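Bifunctional pinoresinol-lariciresinol reductase 1 (Thuja plicata, PDB 1QYD) catalyses the NADPH-dependent, enantioselective two-step reduction of pinoresinol to lariciresinol and then secoisolariciresinol in lignan biosynthesis. Local coordinates at residues A[12-22]-A[45-55]. Sequence-based numbering, arbitrary orientation.
Sequences GTGYIGKRIVN and KVQMLLYFKQL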
ATOM      1  N   GLY A  12      15.996 -11.655   7.061  1.00  9.10           N
ATOM      2  CA  GLY A  12      17.445 -11.913   6.954  1.00  3.64           C
ATOM      3  C   GLY A  12      18.072 -12.382   5.651  1.00  7.51           C
ATOM      4  O   GLY A  12      19.276 -12.686   5.660  1.00  5.71           O
ATOM      5  N   THR A  13      17.343 -12.505   4.535  1.00  8.90           N
ATOM      6  CA  THR A  13      18.100 -12.648   3.294  1.00 11.97           C
ATOM      7  C   THR A  13      18.262 -11.246   2.722  1.00 17.40           C
ATOM      8  O   THR A  13      19.098 -11.043   1.853  1.00 28.60           O
ATOM      9  CB  THR A  13      17.398 -13.566   2.240  1.00  9.56           C
ATOM     10  OG1 THR A  13      16.045 -13.150   2.078  1.00 15.32           O
ATOM     11  CG2 THR A  13      17.483 -15.024   2.657  1.00  2.00           C
ATOM     12  N   GLY A  14      17.557 -10.215   3.220  1.00 16.79           N
ATOM     13  CA  GLY A  14      17.603  -8.854   2.704  1.00 14.93           C
ATOM     14  C   GLY A  14      18.922  -8.146   2.955  1.00 16.13           C
ATOM     15  O   GLY A  14      19.881  -8.727   3.463  1.00 14.86           O
ATOM     16  N   TYR A  15      18.948  -6.844   2.615  1.00 18.93           N
ATOM     17  CA  TYR A  15      20.160  -6.014   2.641  1.00 13.01           C
ATOM     18  C   TYR A  15      20.692  -5.760   4.019  1.00 10.44           C
ATOM     19  O   TYR A  15      21.804  -6.242   4.228  1.00  9.18           O
ATOM     20  CB  TYR A  15      19.947  -4.657   1.950  1.00 12.48           C
ATOM     21  CG  TYR A  15      18.533  -4.387   1.399  1.00 30.99           C
ATOM     22  CD1 TYR A  15      17.452  -3.956   2.215  1.00 30.31           C
ATOM     23  CD2 TYR A  15      18.347  -4.476   0.009  1.00 38.47           C
ATOM     24  CE1 TYR A  15      16.227  -3.600   1.634  1.00 27.56           C
ATOM     25  CE2 TYR A  15      17.124  -4.125  -0.570  1.00 35.75           C
ATOM     26  CZ  TYR A  15      16.083  -3.685   0.238  1.00 36.05           C
ATOM     27  OH  TYR A  15      14.935  -3.274  -0.414  1.00 39.47           O
ATOM     28  N   ILE A  16      20.023  -5.071   4.980  1.00 12.05           N
ATOM     29  CA  ILE A  16      20.593  -4.960   6.331  1.00  5.91           C
ATOM     30  C   ILE A  16      20.477  -6.274   7.133  1.00  8.26           C
ATOM     31  O   ILE A  16      21.337  -6.571   7.968  1.00  6.95           O
ATOM     32  CB  ILE A  16      19.906  -3.776   7.059  1.00  4.82           C
ATOM     33  CG1 ILE A  16      20.593  -3.479   8.400  1.00  9.40           C
ATOM     34  CG2 ILE A  16      18.449  -4.100   7.327  1.00 10.88           C
ATOM     35  CD1 ILE A  16      22.068  -3.004   8.326  1.00  5.90           C
ATOM     36  N   GLY A  17      19.471  -7.122   6.831  1.00  6.69           N
ATOM     37  CA  GLY A  17      19.238  -8.397   7.493  1.00  7.00           C
ATOM     38  C   GLY A  17      20.449  -9.315   7.519  1.00  9.02           C
ATOM     39  O   GLY A  17      20.732  -9.899   8.555  1.00 11.92           O
ATOM     40  N   LYS A  18      21.185  -9.434   6.407  1.00  5.65           N
ATOM     41  CA  LYS A  18      22.404 -10.237   6.319  1.00  8.63           C
ATOM     42  C   LYS A  18      23.485  -9.696   7.260  1.00  8.25           C
ATOM     43  O   LYS A  18      24.407 -10.424   7.640  1.00 13.55           O
ATOM     44  CB  LYS A  18      23.039 -10.191   4.951  1.00 17.24           C
ATOM     45  CG  LYS A  18      22.360 -10.471   3.621  1.00 20.00           C
ATOM     46  CD  LYS A  18      23.056  -9.561   2.570  1.00 16.09           C
ATOM     47  CE  LYS A  18      22.444  -9.887   1.210  1.00 21.57           C
ATOM     48  NZ  LYS A  18      22.284  -8.704   0.388  1.00 19.80           N
ATOM     49  N   ARG A  19      23.430  -8.398   7.578  1.00  3.66           N
ATOM     50  CA  ARG A  19      24.369  -7.753   8.474  1.00  3.89           C
ATOM     51  C   ARG A  19      24.094  -8.059   9.919  1.00  9.41           C
ATOM     52  O   ARG A  19      25.023  -8.263  10.698  1.00 17.44           O
ATOM     53  CB  ARG A  19      24.309  -6.281   8.302  1.00  4.69           C
ATOM     54  CG  ARG A  19      25.212  -5.920   7.147  1.00 12.56           C
ATOM     55  CD  ARG A  19      24.684  -6.102   5.741  1.00  8.32           C
ATOM     56  NE  ARG A  19      25.786  -5.703   4.904  1.00 10.95           N
ATOM     57  CZ  ARG A  19      25.679  -5.417   3.607  1.00 12.19           C
ATOM     58  NH1 ARG A  19      26.791  -5.053   2.969  1.00 24.20           N
ATOM     59  NH2 ARG A  19      24.532  -5.502   2.929  1.00  4.80           N
ATOM     60  N   ILE A  20      22.786  -8.046  10.229  1.00 13.73           N
ATOM     61  CA  ILE A  20      22.210  -8.448  11.505  1.00 12.81           C
ATOM     62  C   ILE A  20      22.531  -9.934  11.655  1.00 16.48           C
ATOM     63  O   ILE A  20      23.227 -10.279  12.603  1.00 18.30           O
ATOM     64  CB  ILE A  20      20.690  -8.185  11.464  1.00  9.68           C
ATOM     65  CG1 ILE A  20      20.407  -6.716  11.301  1.00  2.00           C
ATOM     66  CG2 ILE A  20      20.056  -8.618  12.771  1.00 15.63           C
ATOM     67  CD1 ILE A  20      18.995  -6.432  10.836  1.00  2.00           C
ATOM     68  N   VAL A  21      22.120 -10.818  10.721  1.00 18.73           N
ATOM     69  CA  VAL A  21      22.454 -12.248  10.721  1.00 18.90           C
ATOM     70  C   VAL A  21      23.930 -12.561  10.962  1.00 17.51           C
ATOM     71  O   VAL A  21      24.199 -13.296  11.908  1.00 21.51           O
ATOM     72  CB  VAL A  21      22.032 -12.931   9.377  1.00 19.19           C
ATOM     73  CG1 VAL A  21      22.364 -14.411   9.426  1.00 17.49           C
ATOM     74  CG2 VAL A  21      20.544 -12.879   9.162  1.00 16.93           C
ATOM     75  N   ASN A  22      24.926 -12.067  10.213  1.00 18.50           N
ATOM     76  CA  ASN A  22      26.283 -12.463  10.553  1.00 24.90           C
ATOM     77  C   ASN A  22      26.736 -11.864  11.875  1.00 21.03           C
ATOM     78  O   ASN A  22      27.626 -12.403  12.523  1.00 17.97           O
ATOM     79  CB  ASN A  22      27.291 -12.065   9.467  1.00 35.04           C
ATOM     80  CG  ASN A  22      28.445 -13.097   9.414  1.00 45.33           C
ATOM     81  OD1 ASN A  22      29.195 -13.341  10.375  1.00 47.34           O
ATOM     82  ND2 ASN A  22      28.607 -13.762   8.268  1.00 47.78           N
ATOM     83  N   LYS A  45      19.116 -15.975  -2.872  1.00 23.58           N
ATOM     84  CA  LYS A  45      18.551 -16.038  -1.547  1.00 21.64           C
ATOM     85  C   LYS A  45      18.916 -17.401  -0.933  1.00 19.56           C
ATOM     86  O   LYS A  45      19.469 -17.454   0.165  1.00 17.46           O
ATOM     87  CB  LYS A  45      17.062 -15.823  -1.752  1.00 24.81           C
ATOM     88  CG  LYS A  45      16.118 -15.673  -0.564  1.00 35.99           C
ATOM     89  CD  LYS A  45      15.473 -16.978  -0.072  1.00 39.41           C
ATOM     90  CE  LYS A  45      14.308 -16.739   0.904  1.00 32.07           C
ATOM     91  NZ  LYS A  45      13.271 -15.932   0.281  1.00 31.07           N
ATOM     92  N   VAL A  46      18.742 -18.523  -1.657  1.00 15.76           N
ATOM     93  CA  VAL A  46      19.020 -19.837  -1.102  1.00 13.80           C
ATOM     94  C   VAL A  46      20.481 -20.041  -0.736  1.00 15.71           C
ATOM     95  O   VAL A  46      20.768 -20.480   0.382  1.00 21.96           O
ATOM     96  CB  VAL A  46      18.523 -20.934  -2.118  1.00 11.86           C
ATOM     97  CG1 VAL A  46      18.946 -22.340  -1.711  1.00  2.05           C
ATOM     98  CG2 VAL A  46      16.985 -20.903  -2.144  1.00  2.00           C
ATOM     99  N   GLN A  47      21.427 -19.670  -1.603  1.00 13.03           N
ATOM    100  CA  GLN A  47      22.851 -19.948  -1.371  1.00  7.88           C
ATOM    101  C   GLN A  47      23.450 -19.170  -0.240  1.00  2.00           C
ATOM    102  O   GLN A  47      24.512 -19.522   0.261  1.00  2.00           O
ATOM    103  CB  GLN A  47      23.672 -19.675  -2.647  1.00 14.95           C
ATOM    104  CG  GLN A  47      23.579 -20.745  -3.751  1.00 24.52           C
ATOM    105  CD  GLN A  47      24.045 -20.346  -5.153  1.00 30.17           C
ATOM    106  OE1 GLN A  47      24.496 -21.184  -5.942  1.00 33.30           O
ATOM    107  NE2 GLN A  47      23.910 -19.070  -5.533  1.00 36.76           N
ATOM    108  N   MET A  48      22.715 -18.116   0.121  1.00  3.89           N
ATOM    109  CA  MET A  48      23.045 -17.233   1.221  1.00  4.15           C
ATOM    110  C   MET A  48      22.494 -17.935   2.420  1.00  7.20           C
ATOM    111  O   MET A  48      23.190 -18.041   3.415  1.00 14.85           O
ATOM    112  CB  MET A  48      22.367 -15.903   1.054  1.00 11.29           C
ATOM    113  CG  MET A  48      22.781 -14.815   2.037  1.00 15.91           C
ATOM    114  SD  MET A  48      24.575 -14.648   2.289  1.00 31.01           S
ATOM    115  CE  MET A  48      25.001 -13.241   1.284  1.00 25.35           C
ATOM    116  N   LEU A  49      21.255 -18.416   2.393  1.00  8.01           N
ATOM    117  CA  LEU A  49      20.751 -19.244   3.483  1.00  5.93           C
ATOM    118  C   LEU A  49      21.675 -20.431   3.742  1.00  7.11           C
ATOM    119  O   LEU A  49      22.119 -20.639   4.872  1.00  3.23           O
ATOM    120  CB  LEU A  49      19.388 -19.725   3.115  1.00  7.10           C
ATOM    121  CG  LEU A  49      18.342 -18.668   3.095  1.00  2.00           C
ATOM    122  CD1 LEU A  49      17.162 -19.154   2.321  1.00  2.58           C
ATOM    123  CD2 LEU A  49      17.979 -18.307   4.494  1.00  2.00           C
ATOM    124  N   LEU A  50      22.041 -21.173   2.688  1.00  5.86           N
ATOM    125  CA  LEU A  50      23.058 -22.216   2.822  1.00  8.71           C
ATOM    126  C   LEU A  50      24.384 -21.744   3.405  1.00  8.57           C
ATOM    127  O   LEU A  50      25.038 -22.418   4.209  1.00  3.02           O
ATOM    128  CB  LEU A  50      23.286 -22.827   1.457  1.00  9.81           C
ATOM    129  CG  LEU A  50      22.549 -24.096   1.046  1.00  5.93           C
ATOM    130  CD1 LEU A  50      21.127 -24.233   1.613  1.00  4.28           C
ATOM    131  CD2 LEU A  50      22.607 -24.059  -0.455  1.00  2.00           C
ATOM    132  N   TYR A  51      24.751 -20.527   2.976  1.00 16.52           N
ATOM    133  CA  TYR A  51      25.928 -19.857   3.507  1.00 16.51           C
ATOM    134  C   TYR A  51      25.702 -19.564   4.977  1.00 12.24           C
ATOM    135  O   TYR A  51      26.570 -19.892   5.770  1.00 15.50           O
ATOM    136  CB  TYR A  51      26.248 -18.511   2.797  1.00 16.28           C
ATOM    137  CG  TYR A  51      27.487 -17.919   3.446  1.00 16.03           C
ATOM    138  CD1 TYR A  51      28.656 -18.704   3.566  1.00 14.46           C
ATOM    139  CD2 TYR A  51      27.405 -16.663   4.052  1.00 17.66           C
ATOM    140  CE1 TYR A  51      29.739 -18.247   4.320  1.00 19.32           C
ATOM    141  CE2 TYR A  51      28.491 -16.197   4.806  1.00 24.12           C
ATOM    142  CZ  TYR A  51      29.645 -16.993   4.943  1.00 27.18           C
ATOM    143  OH  TYR A  51      30.680 -16.559   5.759  1.00 33.21           O
ATOM    144  N   PHE A  52      24.570 -18.965   5.348  1.00 12.30           N
ATOM    145  CA  PHE A  52      24.215 -18.725   6.729  1.00 12.74           C
ATOM    146  C   PHE A  52      24.272 -20.041   7.490  1.00 16.67           C
ATOM    147  O   PHE A  52      24.929 -20.119   8.522  1.00 24.85           O
ATOM    148  CB  PHE A  52      22.820 -18.148   6.802  1.00  7.30           C
ATOM    149  CG  PHE A  52      22.665 -16.707   6.367  1.00  2.00           C
ATOM    150  CD1 PHE A  52      21.455 -16.308   5.822  1.00  3.68           C
ATOM    151  CD2 PHE A  52      23.676 -15.767   6.584  1.00  7.40           C
ATOM    152  CE1 PHE A  52      21.239 -14.972   5.503  1.00  4.25           C
ATOM    153  CE2 PHE A  52      23.468 -14.419   6.262  1.00  2.00           C
ATOM    154  CZ  PHE A  52      22.242 -14.028   5.727  1.00  2.98           C
ATOM    155  N   LYS A  53      23.717 -21.122   6.922  1.00 19.11           N
ATOM    156  CA  LYS A  53      23.658 -22.437   7.529  1.00 15.42           C
ATOM    157  C   LYS A  53      25.034 -23.053   7.657  1.00 16.38           C
ATOM    158  O   LYS A  53      25.249 -23.707   8.664  1.00 23.05           O
ATOM    159  CB  LYS A  53      22.733 -23.256   6.658  1.00 17.81           C
ATOM    160  CG  LYS A  53      22.173 -24.607   7.086  1.00 14.35           C
ATOM    161  CD  LYS A  53      22.374 -25.476   5.851  1.00  9.27           C
ATOM    162  CE  LYS A  53      21.485 -26.658   5.829  1.00 10.75           C
ATOM    163  NZ  LYS A  53      20.124 -26.187   5.657  1.00 21.61           N
ATOM    164  N   GLN A  54      26.024 -22.924   6.759  1.00 20.05           N
ATOM    165  CA  GLN A  54      27.342 -23.523   7.027  1.00 20.75           C
ATOM    166  C   GLN A  54      28.267 -22.756   7.979  1.00 21.05           C
ATOM    167  O   GLN A  54      29.458 -23.041   8.134  1.00 16.08           O
ATOM    168  CB  GLN A  54      28.069 -23.756   5.718  1.00 28.53           C
ATOM    169  CG  GLN A  54      28.381 -22.596   4.784  1.00 36.77           C
ATOM    170  CD  GLN A  54      29.141 -23.099   3.546  1.00 48.05           C
ATOM    171  OE1 GLN A  54      28.609 -23.810   2.675  1.00 46.26           O
ATOM    172  NE2 GLN A  54      30.432 -22.762   3.455  1.00 47.75           N
ATOM    173  N   LEU A  55      27.650 -21.744   8.605  1.00 21.96           N
ATOM    174  CA  LEU A  55      28.223 -20.946   9.679  1.00 22.39           C
ATOM    175  C   LEU A  55      27.667 -21.360  11.029  1.00 21.30           C
ATOM    176  O   LEU A  55      28.268 -21.080  12.072  1.00 23.26           O
ATOM    177  CB  LEU A  55      27.917 -19.489   9.524  1.00 22.44           C
ATOM    178  CG  LEU A  55      28.737 -18.760   8.525  1.00 23.90           C
ATOM    179  CD1 LEU A  55      28.167 -17.357   8.387  1.00 29.65           C
ATOM    180  CD2 LEU A  55      30.208 -18.796   8.955  1.00 17.15           C
TER
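Two torsions set the contact between Phe52 and Val21: Phe52 CG stands anti to its carbonyl carbon (chi1 -73°), bringing the ring up to 12-22, while Val21 CG1, opposite the backbone N, reaches over one ring face. This is the Rossmann fold of an NADPH-dependent reductase; Gly12, Gly14 and Gly17 fit the GxGxxG pattern, consistent with the inferred NADP(+) loop. The axes of 17-22 and 45-53 approach to 11.6 Å, 15° from parallel. The CH-pi geometry is direct: Val21 CG1 lies 3.5 Å from the Phe52 ring centroid, 20° off the normal. Met48 CG, from its own helix, lies over the opposite face near the rim. At the ring edge, Lys18 CB is 4.0 Å from Phe52 CZ, and Gly12 O is 3.0 Å from Phe52 CE1. Replacing Phe52 by an alanine would probably open a gap here and leave Val21 CG1 without its ring face. No hydrogen bond links the segments; contacts round the ring and at Thr13 join them, continued inward by Val21 and Leu49 on Val33 of the sheet. Thr13 and Lys45 are both inferred to bind NADP(+). Lys45, bent at chi2, slants across Thr13, its NZ hydrogen-bonded to Glu38 O. Here Thr13 CG2 touches Lys45 CG at 3.6 Å and Leu49 CG at 3.8 Å.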